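Local coordinates for 4-phosphoerythronate dehydrogenase (Lactobacillus jensenii, PDB 4PRK), which probably catalyses the NAD-dependent, reversible reduction of pyruvate to D-lactate as a D-lactate dehydrogenase of the D-2-hydroxyacid dehydrogenase family, at residues Pro103-Met115 with His156-Met168. Residues are numbered along the deposited sequence; the frame is centred on the assembly and turned at random.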
loop_
_atom_site.group_PDB
_atom_site.type_symbol
_atom_site.label_atom_id
_atom_site.label_comp_id
_atom_site.label_asym_id
_atom_site.label_seq_id
_atom_site.Cartn_x
_atom_site.Cartn_y
_atom_site.Cartn_z
ATOM N N PRO A 103 -11.172 7.962 -12.251
ATOM C CA PRO A 103 -11.844 7.414 -11.065
ATOM C C PRO A 103 -11.198 7.833 -9.747
ATOM O O PRO A 103 -11.904 7.945 -8.778
ATOM C CB PRO A 103 -11.773 5.898 -11.248
ATOM C CG PRO A 103 -10.756 5.651 -12.268
ATOM C CD PRO A 103 -10.902 6.772 -13.196
ATOM N N ARG A 104 -9.890 8.031 -9.711
ATOM C CA ARG A 104 -9.223 8.501 -8.505
ATOM C C ARG A 104 -9.687 9.886 -8.018
ATOM O O ARG A 104 -9.710 10.138 -6.837
ATOM C CB ARG A 104 -7.712 8.435 -8.643
ATOM C CG ARG A 104 -7.126 7.053 -8.409
ATOM C CD ARG A 104 -7.208 6.619 -6.966
ATOM N NE ARG A 104 -6.287 7.333 -6.098
ATOM C CZ ARG A 104 -5.292 6.772 -5.421
ATOM N NH1 ARG A 104 -5.074 5.474 -5.501
ATOM N NH2 ARG A 104 -4.520 7.510 -4.657
ATOM N N ALA A 105 -10.002 10.792 -8.931
ATOM C CA ALA A 105 -10.523 12.119 -8.566
ATOM C C ALA A 105 -11.720 11.931 -7.667
ATOM O O ALA A 105 -11.795 12.447 -6.567
ATOM C CB ALA A 105 -10.921 12.903 -9.799
ATOM N N ILE A 106 -12.652 11.138 -8.132
ATOM C CA ILE A 106 -13.849 10.930 -7.343
ATOM C C ILE A 106 -13.605 10.135 -6.065
ATOM O O ILE A 106 -14.110 10.509 -5.010
ATOM C CB ILE A 106 -14.955 10.339 -8.223
ATOM C CG1 ILE A 106 -15.317 11.429 -9.223
ATOM C CG2 ILE A 106 -16.170 9.938 -7.412
ATOM C CD1 ILE A 106 -15.900 10.933 -10.495
ATOM N N ALA A 107 -12.808 9.066 -6.151
ATOM C CA ALA A 107 -12.578 8.231 -5.003
ATOM C C ALA A 107 -11.900 9.033 -3.900
ATOM O O ALA A 107 -12.215 8.906 -2.727
ATOM C CB ALA A 107 -11.714 7.076 -5.398
ATOM N N GLU A 108 -11.023 9.941 -4.293
ATOM C CA GLU A 108 -10.256 10.722 -3.317
ATOM C C GLU A 108 -11.128 11.747 -2.613
ATOM O O GLU A 108 -10.916 12.098 -1.431
ATOM C CB GLU A 108 -9.023 11.364 -3.986
ATOM C CG GLU A 108 -7.905 10.371 -4.253
ATOM C CD GLU A 108 -6.653 10.944 -4.916
ATOM O OE1 GLU A 108 -6.463 12.191 -4.948
ATOM O OE2 GLU A 108 -5.803 10.132 -5.351
ATOM N N MET A 109 -12.136 12.216 -3.306
ATOM C CA MET A 109 -13.079 13.176 -2.698
ATOM C C MET A 109 -13.888 12.382 -1.626
ATOM O O MET A 109 -14.046 12.807 -0.480
ATOM C CB MET A 109 -13.995 13.832 -3.759
ATOM C CG MET A 109 -15.065 14.741 -3.176
ATOM S SD MET A 109 -14.367 16.188 -2.335
ATOM C CE MET A 109 -15.067 17.465 -3.360
ATOM N N ALA A 110 -14.336 11.200 -1.994
ATOM C CA ALA A 110 -15.043 10.368 -1.053
ATOM C C ALA A 110 -14.209 10.082 0.194
ATOM O O ALA A 110 -14.680 10.220 1.301
ATOM C CB ALA A 110 -15.406 9.094 -1.738
ATOM N N VAL A 111 -12.960 9.663 0.008
ATOM C CA VAL A 111 -12.095 9.322 1.128
ATOM C C VAL A 111 -11.860 10.559 1.987
ATOM O O VAL A 111 -11.944 10.495 3.224
ATOM C CB VAL A 111 -10.735 8.814 0.640
ATOM C CG1 VAL A 111 -9.671 8.825 1.730
ATOM C CG2 VAL A 111 -10.879 7.462 0.045
ATOM N N THR A 112 -11.496 11.658 1.323
ATOM C CA THR A 112 -11.228 12.913 2.010
ATOM C C THR A 112 -12.401 13.309 2.888
ATOM O O THR A 112 -12.239 13.663 4.085
ATOM C CB THR A 112 -11.003 14.038 0.967
ATOM O OG1 THR A 112 -9.775 13.825 0.315
ATOM C CG2 THR A 112 -10.959 15.360 1.572
ATOM N N GLN A 113 -13.600 13.277 2.310
ATOM C CA GLN A 113 -14.796 13.650 3.090
ATOM C C GLN A 113 -15.037 12.693 4.248
ATOM O O GLN A 113 -15.267 13.143 5.382
ATOM C CB GLN A 113 -16.033 13.687 2.211
ATOM C CG GLN A 113 -16.075 14.923 1.356
ATOM C CD GLN A 113 -17.421 15.144 0.639
ATOM O OE1 GLN A 113 -18.473 14.740 1.113
ATOM N NE2 GLN A 113 -17.371 15.822 -0.516
ATOM N N ALA A 114 -14.900 11.390 3.996
ATOM C CA ALA A 114 -15.010 10.408 5.076
ATOM C C ALA A 114 -14.009 10.636 6.219
ATOM O O ALA A 114 -14.385 10.491 7.387
ATOM C CB ALA A 114 -14.882 8.978 4.590
ATOM N N MET A 115 -12.762 10.992 5.884
ATOM C CA MET A 115 -11.756 11.136 6.912
ATOM C C MET A 115 -12.041 12.389 7.719
ATOM O O MET A 115 -12.006 12.355 8.933
ATOM C CB MET A 115 -10.335 11.208 6.365
ATOM C CG MET A 115 -10.104 10.279 5.218
ATOM S SD MET A 115 -8.444 9.685 5.216
ATOM C CE MET A 115 -8.898 8.645 6.666
ATOM N N HIS A 156 -15.156 1.215 -11.295
ATOM C CA HIS A 156 -13.820 1.843 -11.338
ATOM C C HIS A 156 -13.601 2.759 -10.132
ATOM O O HIS A 156 -12.551 2.747 -9.563
ATOM C CB HIS A 156 -13.642 2.722 -12.586
ATOM C CG HIS A 156 -13.681 1.993 -13.890
ATOM N ND1 HIS A 156 -12.686 1.115 -14.290
ATOM C CD2 HIS A 156 -14.534 2.098 -14.941
ATOM C CE1 HIS A 156 -12.959 0.667 -15.507
ATOM N NE2 HIS A 156 -14.067 1.260 -15.930
ATOM N N ILE A 157 -14.607 3.539 -9.736
ATOM C CA ILE A 157 -14.497 4.484 -8.604
ATOM C C ILE A 157 -14.438 3.801 -7.222
ATOM O O ILE A 157 -13.546 4.081 -6.356
ATOM C CB ILE A 157 -15.618 5.525 -8.693
ATOM C CG1 ILE A 157 -15.402 6.361 -9.938
ATOM C CG2 ILE A 157 -15.664 6.432 -7.490
ATOM C CD1 ILE A 157 -16.548 7.298 -10.244
ATOM N N GLY A 158 -15.398 2.941 -6.997
ATOM C CA GLY A 158 -15.485 2.185 -5.729
ATOM C C GLY A 158 -14.263 1.340 -5.497
ATOM O O GLY A 158 -13.748 1.167 -4.339
ATOM N N SER A 159 -13.822 0.771 -6.589
ATOM C CA SER A 159 -12.580 0.022 -6.571
ATOM C C SER A 159 -11.394 0.862 -6.116
ATOM O O SER A 159 -10.537 0.411 -5.392
ATOM C CB SER A 159 -12.295 -0.521 -7.978
ATOM O OG SER A 159 -11.014 -1.032 -7.949
ATOM N N ALA A 160 -11.300 2.075 -6.619
ATOM C CA ALA A 160 -10.249 2.980 -6.194
ATOM C C ALA A 160 -10.403 3.375 -4.697
ATOM O O ALA A 160 -9.398 3.516 -3.959
ATOM C CB ALA A 160 -10.255 4.231 -7.096
ATOM N N VAL A 161 -11.644 3.547 -4.258
ATOM C CA VAL A 161 -11.910 3.851 -2.839
ATOM C C VAL A 161 -11.432 2.719 -1.943
ATOM O O VAL A 161 -10.878 2.938 -0.880
ATOM C CB VAL A 161 -13.401 4.080 -2.545
ATOM C CG1 VAL A 161 -13.694 4.137 -0.995
ATOM C CG2 VAL A 161 -13.852 5.348 -3.221
ATOM N N ALA A 162 -11.641 1.512 -2.416
ATOM C CA ALA A 162 -11.265 0.300 -1.723
ATOM C C ALA A 162 -9.726 0.129 -1.664
ATOM O O ALA A 162 -9.154 -0.196 -0.613
ATOM C CB ALA A 162 -11.929 -0.873 -2.426
ATOM N N GLN A 163 -9.062 0.396 -2.779
ATOM C CA GLN A 163 -7.588 0.418 -2.799
ATOM C C GLN A 163 -7.015 1.403 -1.775
ATOM O O GLN A 163 -6.123 1.079 -1.021
ATOM C CB GLN A 163 -7.080 0.786 -4.221
ATOM C CG GLN A 163 -7.547 -0.218 -5.300
ATOM C CD GLN A 163 -7.247 0.166 -6.750
ATOM O OE1 GLN A 163 -8.085 0.007 -7.645
ATOM N NE2 GLN A 163 -6.036 0.621 -6.994
ATOM N N ILE A 164 -7.542 2.609 -1.738
ATOM C CA ILE A 164 -7.024 3.628 -0.809
ATOM C C ILE A 164 -7.320 3.230 0.630
ATOM O O ILE A 164 -6.382 3.145 1.495
ATOM C CB ILE A 164 -7.605 5.030 -1.132
ATOM C CG1 ILE A 164 -7.116 5.476 -2.505
ATOM C CG2 ILE A 164 -7.306 6.082 -0.016
ATOM C CD1 ILE A 164 -7.932 6.653 -3.041
ATOM N N PHE A 165 -8.580 2.873 0.899
ATOM C CA PHE A 165 -8.887 2.496 2.291
ATOM C C PHE A 165 -8.091 1.279 2.779
ATOM O O PHE A 165 -7.562 1.281 3.889
ATOM C CB PHE A 165 -10.399 2.334 2.526
ATOM C CG PHE A 165 -11.108 3.627 2.828
ATOM C CD1 PHE A 165 -10.669 4.458 3.844
ATOM C CD2 PHE A 165 -12.212 3.987 2.128
ATOM C CE1 PHE A 165 -11.328 5.649 4.139
ATOM C CE2 PHE A 165 -12.877 5.171 2.416
ATOM C CZ PHE A 165 -12.426 6.009 3.419
ATOM N N SER A 166 -7.965 0.251 1.953
ATOM C CA SER A 166 -7.237 -0.963 2.403
ATOM C C SER A 166 -5.762 -0.667 2.517
ATOM O O SER A 166 -5.105 -1.240 3.331
ATOM C CB SER A 166 -7.484 -2.144 1.486
ATOM O OG SER A 166 -7.055 -1.732 0.234
ATOM N N ALA A 167 -5.231 0.283 1.755
ATOM C CA ALA A 167 -3.834 0.613 1.889
ATOM C C ALA A 167 -3.577 1.383 3.190
ATOM O O ALA A 167 -2.472 1.357 3.681
ATOM C CB ALA A 167 -3.340 1.374 0.687
ATOM N N MET A 168 -4.600 2.031 3.776
ATOM C CA MET A 168 -4.459 2.606 5.123
ATOM C C MET A 168 -4.708 1.568 6.249
ATOM O O MET A 168 -4.567 1.867 7.462
ATOM C CB MET A 168 -5.420 3.779 5.305
ATOM C CG MET A 168 -5.267 4.869 4.271
ATOM S SD MET A 168 -6.159 6.378 4.660
ATOM C CE MET A 168 -7.641 6.182 3.760
#
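Ala107 and Ala160 meet methyl to methyl, CB to CB 3.6 Å, between helices 103-115 and 156-167, whose axes come within 8.1 Å and cross at -54°. Such small residues let two helices approach closely, and the branched side chains fill in around them. Val161 lays CG2 against Ala107 CB, while Ile157 and Ile106 join through their CG2 methyls at 3.5 Å. Arg104 folds back through bends at chi2 (-70°) and chi3 (-72°), which lays its guanidinium flat over Ile164, whose CD1 sits 3.5 Å above the plane, over its centre. In that plane NE and NH2 both grip Glu108 OE2, NE at 2.9 Å, so the plate is fixed in rotation; Glu108 OE1 accepts from Ile144 N of the second subunit. An alanine in place of Arg104 would probably leave Glu108 without its charged mate and strip the cover from Ile164. Further along, Val111 divides its branches: CG2 lies over the Phe165 ring face, 4.2 Å from the centroid in a CH-pi contact, and CG1 meets Met168 CE tip to tip. Ala114 CB touches the ring's edge at CZ. With Phe165 and Val161 also resting on strand 148-152, the pair forms a helical layer on the parallel sheet of the NAD-binding Rossmann fold, helix 156-167 carrying Gly158, the last glycine of a probable GxGxxG motif.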